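Local coordinates for protein pelota homolog (Archaeoglobus fulgidus, PDB 3OBY) that may recognise stalled ribosomes and help release them, its N-terminal Sm-fold domain being credited with a metal-dependent endoribonuclease activity, at residues Asn11-Leu25 / Ile99-Trp111. Sequence-based numbering, arbitrary orientation.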
loop_
_atom_site.group_PDB
_atom_site.type_symbol
_atom_site.label_atom_id
_atom_site.label_comp_id
_atom_site.label_asym_id
_atom_site.label_seq_id
_atom_site.Cartn_x
_atom_site.Cartn_y
_atom_site.Cartn_z
ATOM N N ASN A 11 16.800 14.087 -15.860
ATOM C CA ASN A 11 16.390 12.701 -15.636
ATOM C C ASN A 11 17.356 11.812 -14.866
ATOM O O ASN A 11 17.144 10.604 -14.771
ATOM C CB ASN A 11 16.061 12.035 -16.966
ATOM C CG ASN A 11 14.683 12.385 -17.451
ATOM O OD1 ASN A 11 13.698 12.169 -16.746
ATOM N ND2 ASN A 11 14.597 12.931 -18.660
ATOM N N GLU A 12 18.411 12.407 -14.322
ATOM C CA GLU A 12 19.398 11.660 -13.557
ATOM C C GLU A 12 19.466 12.227 -12.150
ATOM O O GLU A 12 19.430 13.442 -11.959
ATOM C CB GLU A 12 20.769 11.750 -14.225
ATOM C CG GLU A 12 21.926 11.262 -13.369
ATOM C CD GLU A 12 23.193 11.068 -14.180
ATOM O OE1 GLU A 12 23.384 11.800 -15.175
ATOM O OE2 GLU A 12 24.004 10.191 -13.821
ATOM N N GLY A 13 19.562 11.340 -11.167
ATOM C CA GLY A 13 19.621 11.790 -9.793
ATOM C C GLY A 13 19.140 10.712 -8.851
ATOM O O GLY A 13 19.039 9.545 -9.225
ATOM N N GLU A 14 18.830 11.106 -7.623
ATOM C CA GLU A 14 18.369 10.165 -6.621
ATOM C C GLU A 14 16.888 10.289 -6.295
ATOM O O GLU A 14 16.341 11.389 -6.215
ATOM C CB GLU A 14 19.186 10.330 -5.336
ATOM C CG GLU A 14 18.392 10.109 -4.044
ATOM C CD GLU A 14 19.242 10.252 -2.796
ATOM O OE1 GLU A 14 20.351 10.822 -2.896
ATOM O OE2 GLU A 14 18.793 9.805 -1.716
ATOM N N ILE A 15 16.250 9.137 -6.117
ATOM C CA ILE A 15 14.853 9.074 -5.745
ATOM C C ILE A 15 14.808 8.203 -4.498
ATOM O O ILE A 15 15.251 7.060 -4.510
ATOM C CB ILE A 15 13.980 8.434 -6.840
ATOM C CG1 ILE A 15 14.081 9.240 -8.137
ATOM C CG2 ILE A 15 12.529 8.410 -6.380
ATOM C CD1 ILE A 15 13.173 8.753 -9.254
ATOM N N LYS A 16 14.299 8.767 -3.415
ATOM C CA LYS A 16 14.192 8.060 -2.154
ATOM C C LYS A 16 12.727 7.685 -1.993
ATOM O O LYS A 16 11.860 8.559 -1.935
ATOM C CB LYS A 16 14.643 8.968 -1.010
ATOM C CG LYS A 16 14.551 8.332 0.368
ATOM C CD LYS A 16 15.055 9.270 1.455
ATOM C CE LYS A 16 16.512 9.663 1.222
ATOM N NZ LYS A 16 17.052 10.562 2.287
ATOM N N LEU A 17 12.457 6.384 -1.916
ATOM C CA LEU A 17 11.086 5.891 -1.812
ATOM C C LEU A 17 10.877 4.707 -0.878
ATOM O O LEU A 17 11.821 4.131 -0.359
ATOM C CB LEU A 17 10.589 5.533 -3.216
ATOM C CG LEU A 17 11.664 4.888 -4.098
ATOM C CD1 LEU A 17 12.011 3.503 -3.563
ATOM C CD2 LEU A 17 11.168 4.802 -5.527
ATOM N N ILE A 18 9.615 4.351 -0.681
ATOM C CA ILE A 18 9.251 3.232 0.179
ATOM C C ILE A 18 8.163 2.365 -0.462
ATOM O O ILE A 18 7.069 2.849 -0.759
ATOM C CB ILE A 18 8.691 3.716 1.522
ATOM C CG1 ILE A 18 9.678 4.657 2.196
ATOM C CG2 ILE A 18 8.396 2.527 2.415
ATOM C CD1 ILE A 18 9.149 5.217 3.502
ATOM N N PRO A 19 8.452 1.072 -0.688
ATOM C CA PRO A 19 7.441 0.197 -1.293
ATOM C C PRO A 19 6.465 -0.195 -0.186
ATOM O O PRO A 19 6.882 -0.548 0.916
ATOM C CB PRO A 19 8.272 -0.971 -1.820
ATOM C CG PRO A 19 9.367 -1.072 -0.811
ATOM C CD PRO A 19 9.737 0.365 -0.522
ATOM N N GLU A 20 5.170 -0.108 -0.469
ATOM C CA GLU A 20 4.141 -0.420 0.526
ATOM C C GLU A 20 3.358 -1.694 0.202
ATOM O O GLU A 20 2.538 -2.152 0.992
ATOM C CB GLU A 20 3.164 0.757 0.626
ATOM C CG GLU A 20 3.812 2.110 0.904
ATOM C CD GLU A 20 2.845 3.276 0.753
ATOM O OE1 GLU A 20 2.497 3.622 -0.394
ATOM O OE2 GLU A 20 2.427 3.847 1.783
ATOM N N THR A 21 3.607 -2.257 -0.972
ATOM C CA THR A 21 2.909 -3.456 -1.396
ATOM C C THR A 21 3.824 -4.390 -2.168
ATOM O O THR A 21 4.896 -3.985 -2.626
ATOM C CB THR A 21 1.713 -3.105 -2.303
ATOM O OG1 THR A 21 2.188 -2.526 -3.524
ATOM C CG2 THR A 21 0.809 -2.122 -1.616
ATOM N N LEU A 22 3.395 -5.638 -2.313
ATOM C CA LEU A 22 4.183 -6.602 -3.054
ATOM C C LEU A 22 4.279 -6.145 -4.514
ATOM O O LEU A 22 5.248 -6.464 -5.205
ATOM C CB LEU A 22 3.562 -7.992 -2.930
ATOM C CG LEU A 22 3.507 -8.512 -1.482
ATOM C CD1 LEU A 22 2.974 -9.929 -1.464
ATOM C CD2 LEU A 22 4.885 -8.469 -0.852
ATOM N N ASP A 23 3.283 -5.380 -4.968
ATOM C CA ASP A 23 3.275 -4.831 -6.332
ATOM C C ASP A 23 4.507 -3.932 -6.452
ATOM O O ASP A 23 5.302 -4.039 -7.393
ATOM C CB ASP A 23 2.039 -3.947 -6.569
ATOM C CG ASP A 23 0.736 -4.728 -6.608
ATOM O OD1 ASP A 23 0.735 -5.925 -6.265
ATOM O OD2 ASP A 23 -0.300 -4.133 -6.977
ATOM N N ASP A 24 4.635 -3.035 -5.478
ATOM C CA ASP A 24 5.732 -2.083 -5.425
ATOM C C ASP A 24 7.060 -2.821 -5.421
ATOM O O ASP A 24 7.939 -2.555 -6.243
ATOM C CB ASP A 24 5.628 -1.227 -4.157
ATOM C CG ASP A 24 4.490 -0.214 -4.197
ATOM O OD1 ASP A 24 4.149 0.317 -3.113
ATOM O OD2 ASP A 24 3.951 0.070 -5.289
ATOM N N LEU A 25 7.196 -3.754 -4.487
ATOM C CA LEU A 25 8.417 -4.534 -4.358
ATOM C C LEU A 25 8.760 -5.233 -5.672
ATOM O O LEU A 25 9.921 -5.282 -6.082
ATOM C CB LEU A 25 8.258 -5.564 -3.243
ATOM C CG LEU A 25 9.577 -6.076 -2.663
ATOM C CD1 LEU A 25 10.359 -4.901 -2.105
ATOM C CD2 LEU A 25 9.307 -7.104 -1.574
ATOM N N ILE A 99 15.589 -5.487 0.541
ATOM C CA ILE A 99 14.406 -4.633 0.536
ATOM C C ILE A 99 13.106 -5.375 0.808
ATOM O O ILE A 99 12.813 -6.388 0.171
ATOM C CB ILE A 99 14.243 -3.912 -0.814
ATOM C CG1 ILE A 99 15.587 -3.335 -1.256
ATOM C CG2 ILE A 99 13.194 -2.820 -0.690
ATOM C CD1 ILE A 99 16.281 -2.515 -0.183
ATOM N N THR A 100 12.333 -4.873 1.764
ATOM C CA THR A 100 11.028 -5.457 2.082
ATOM C C THR A 100 10.001 -4.314 2.102
ATOM O O THR A 100 10.378 -3.147 2.120
ATOM C CB THR A 100 11.022 -6.166 3.458
ATOM O OG1 THR A 100 11.330 -5.226 4.488
ATOM C CG2 THR A 100 12.030 -7.280 3.488
ATOM N N VAL A 101 8.714 -4.640 2.086
ATOM C CA VAL A 101 7.684 -3.600 2.117
ATOM C C VAL A 101 7.874 -2.743 3.354
ATOM O O VAL A 101 8.281 -3.240 4.401
ATOM C CB VAL A 101 6.242 -4.184 2.173
ATOM C CG1 VAL A 101 5.929 -4.937 0.907
ATOM C CG2 VAL A 101 6.098 -5.097 3.367
ATOM N N GLY A 102 7.584 -1.453 3.231
ATOM C CA GLY A 102 7.725 -0.551 4.364
ATOM C C GLY A 102 9.126 -0.030 4.630
ATOM O O GLY A 102 9.306 0.852 5.467
ATOM N N LYS A 103 10.124 -0.564 3.934
ATOM C CA LYS A 103 11.493 -0.113 4.138
ATOM C C LYS A 103 11.900 0.937 3.126
ATOM O O LYS A 103 11.604 0.825 1.937
ATOM C CB LYS A 103 12.475 -1.275 4.055
ATOM C CG LYS A 103 13.918 -0.846 4.269
ATOM C CD LYS A 103 14.851 -2.037 4.227
ATOM C CE LYS A 103 16.208 -1.708 4.812
ATOM N NZ LYS A 103 17.015 -2.951 4.959
ATOM N N GLU A 104 12.603 1.953 3.607
ATOM C CA GLU A 104 13.049 3.026 2.747
ATOM C C GLU A 104 14.346 2.681 2.031
ATOM O O GLU A 104 15.185 1.950 2.546
ATOM C CB GLU A 104 13.253 4.295 3.568
ATOM C CG GLU A 104 13.524 5.529 2.729
ATOM C CD GLU A 104 14.037 6.682 3.556
ATOM O OE1 GLU A 104 15.209 6.619 3.978
ATOM O OE2 GLU A 104 13.273 7.642 3.789
ATOM N N LEU A 105 14.497 3.211 0.827
ATOM C CA LEU A 105 15.696 3.009 0.043
ATOM C C LEU A 105 15.798 4.137 -0.981
ATOM O O LEU A 105 14.789 4.736 -1.361
ATOM C CB LEU A 105 15.671 1.664 -0.682
ATOM C CG LEU A 105 14.701 1.509 -1.848
ATOM C CD1 LEU A 105 15.308 0.579 -2.880
ATOM C CD2 LEU A 105 13.368 0.995 -1.339
ATOM N N SER A 106 17.025 4.422 -1.407
ATOM C CA SER A 106 17.301 5.459 -2.385
ATOM C C SER A 106 17.968 4.837 -3.600
ATOM O O SER A 106 18.944 4.092 -3.479
ATOM C CB SER A 106 18.231 6.523 -1.793
ATOM O OG SER A 106 17.571 7.295 -0.811
ATOM N N ILE A 107 17.425 5.146 -4.770
ATOM C CA ILE A 107 17.959 4.651 -6.027
ATOM C C ILE A 107 18.540 5.878 -6.725
ATOM O O ILE A 107 17.875 6.901 -6.851
ATOM C CB ILE A 107 16.841 4.026 -6.900
ATOM C CG1 ILE A 107 16.270 2.799 -6.205
ATOM C CG2 ILE A 107 17.373 3.637 -8.265
ATOM C CD1 ILE A 107 15.032 2.250 -6.883
ATOM N N ILE A 108 19.792 5.771 -7.152
ATOM C CA ILE A 108 20.472 6.856 -7.837
ATOM C C ILE A 108 20.944 6.316 -9.173
ATOM O O ILE A 108 21.747 5.388 -9.214
ATOM C CB ILE A 108 21.682 7.342 -7.031
ATOM C CG1 ILE A 108 21.230 7.718 -5.618
ATOM C CG2 ILE A 108 22.323 8.538 -7.720
ATOM C CD1 ILE A 108 22.355 8.161 -4.704
ATOM N N LYS A 109 20.432 6.902 -10.255
ATOM C CA LYS A 109 20.770 6.479 -11.612
ATOM C C LYS A 109 20.237 7.502 -12.601
ATOM O O LYS A 109 19.725 8.563 -12.225
ATOM C CB LYS A 109 20.092 5.140 -11.923
ATOM C CG LYS A 109 18.558 5.235 -11.839
ATOM C CD LYS A 109 17.849 3.885 -11.893
ATOM C CE LYS A 109 18.064 3.185 -13.227
ATOM N NZ LYS A 109 17.398 1.852 -13.290
ATOM N N LYS A 110 20.368 7.158 -13.874
ATOM C CA LYS A 110 19.844 7.977 -14.947
ATOM C C LYS A 110 18.526 7.245 -15.170
ATOM O O LYS A 110 18.519 6.044 -15.433
ATOM C CB LYS A 110 20.738 7.892 -16.195
ATOM C CG LYS A 110 20.727 6.543 -16.926
ATOM C CD LYS A 110 21.755 6.507 -18.056
ATOM C CE LYS A 110 21.645 5.243 -18.904
ATOM N NZ LYS A 110 20.369 5.179 -19.675
ATOM N N TRP A 111 17.413 7.950 -15.035
ATOM C CA TRP A 111 16.112 7.318 -15.200
ATOM C C TRP A 111 15.533 7.316 -16.611
ATOM O O TRP A 111 15.614 8.305 -17.343
ATOM C CB TRP A 111 15.114 7.965 -14.244
ATOM C CG TRP A 111 15.532 7.847 -12.818
ATOM C CD1 TRP A 111 16.521 8.547 -12.194
ATOM C CD2 TRP A 111 15.001 6.942 -11.842
ATOM N NE1 TRP A 111 16.642 8.133 -10.891
ATOM C CE2 TRP A 111 15.724 7.144 -10.649
ATOM C CE3 TRP A 111 13.988 5.970 -11.865
ATOM C CZ2 TRP A 111 15.462 6.416 -9.480
ATOM C CZ3 TRP A 111 13.729 5.249 -10.703
ATOM C CH2 TRP A 111 14.468 5.474 -9.528
#
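Strands 14-18 and 105-108 run antiparallel at 157°, their axes 4.6 Å apart, and backbone bonds pair Gly-13, Ile-15 and Leu-17 with Lys-109, Ile-107 and Leu-105. Beyond, the type II turn Thr-100 to Lys-103 delivers Gly-102 N to Pro-19 O (2.6 Å), and the positive phi of Gly-102 suits a residue without CB. On one face of the sheet Ile-15 lays CD1 over the six-membered ring of Trp-111, 3.3 Å from its centroid, a CH-pi contact; Lys-109 CG lies over the opposite face of the indole. Trp-111 has CG anti to its carbonyl carbon (chi1 -59°), which turns NE1 back to Gly-13 O (3.2 Å). That oxygen lies in the ring plane, and Lys-109 N grips it from the other side of the carbonyl plane. With alanine replacing Trp-111, Ile-15 CD1 is likely to lose the ring it lies on, and Gly-13 O one of its two donors. Leu-17 CD1 packs on Leu-105 CD2 (3.6 Å), and Leu-28 of helix 22-31 touches Leu-17. The other face is mixed: Glu-14 lays CB against Ile-108 CG1, small Ser-106 donates a hydrogen bond from OG to Glu-14 OE2 (2.9 Å), and Lys-16 methylenes cross the Glu-104 carboxylate. The first face is thus largely apolar and buried, with the Lys-109 ammonium paired to Glu-33 and Asp-36; on the second, Lys-16 and Glu-104, their charged atoms not touching, probably attract only weakly.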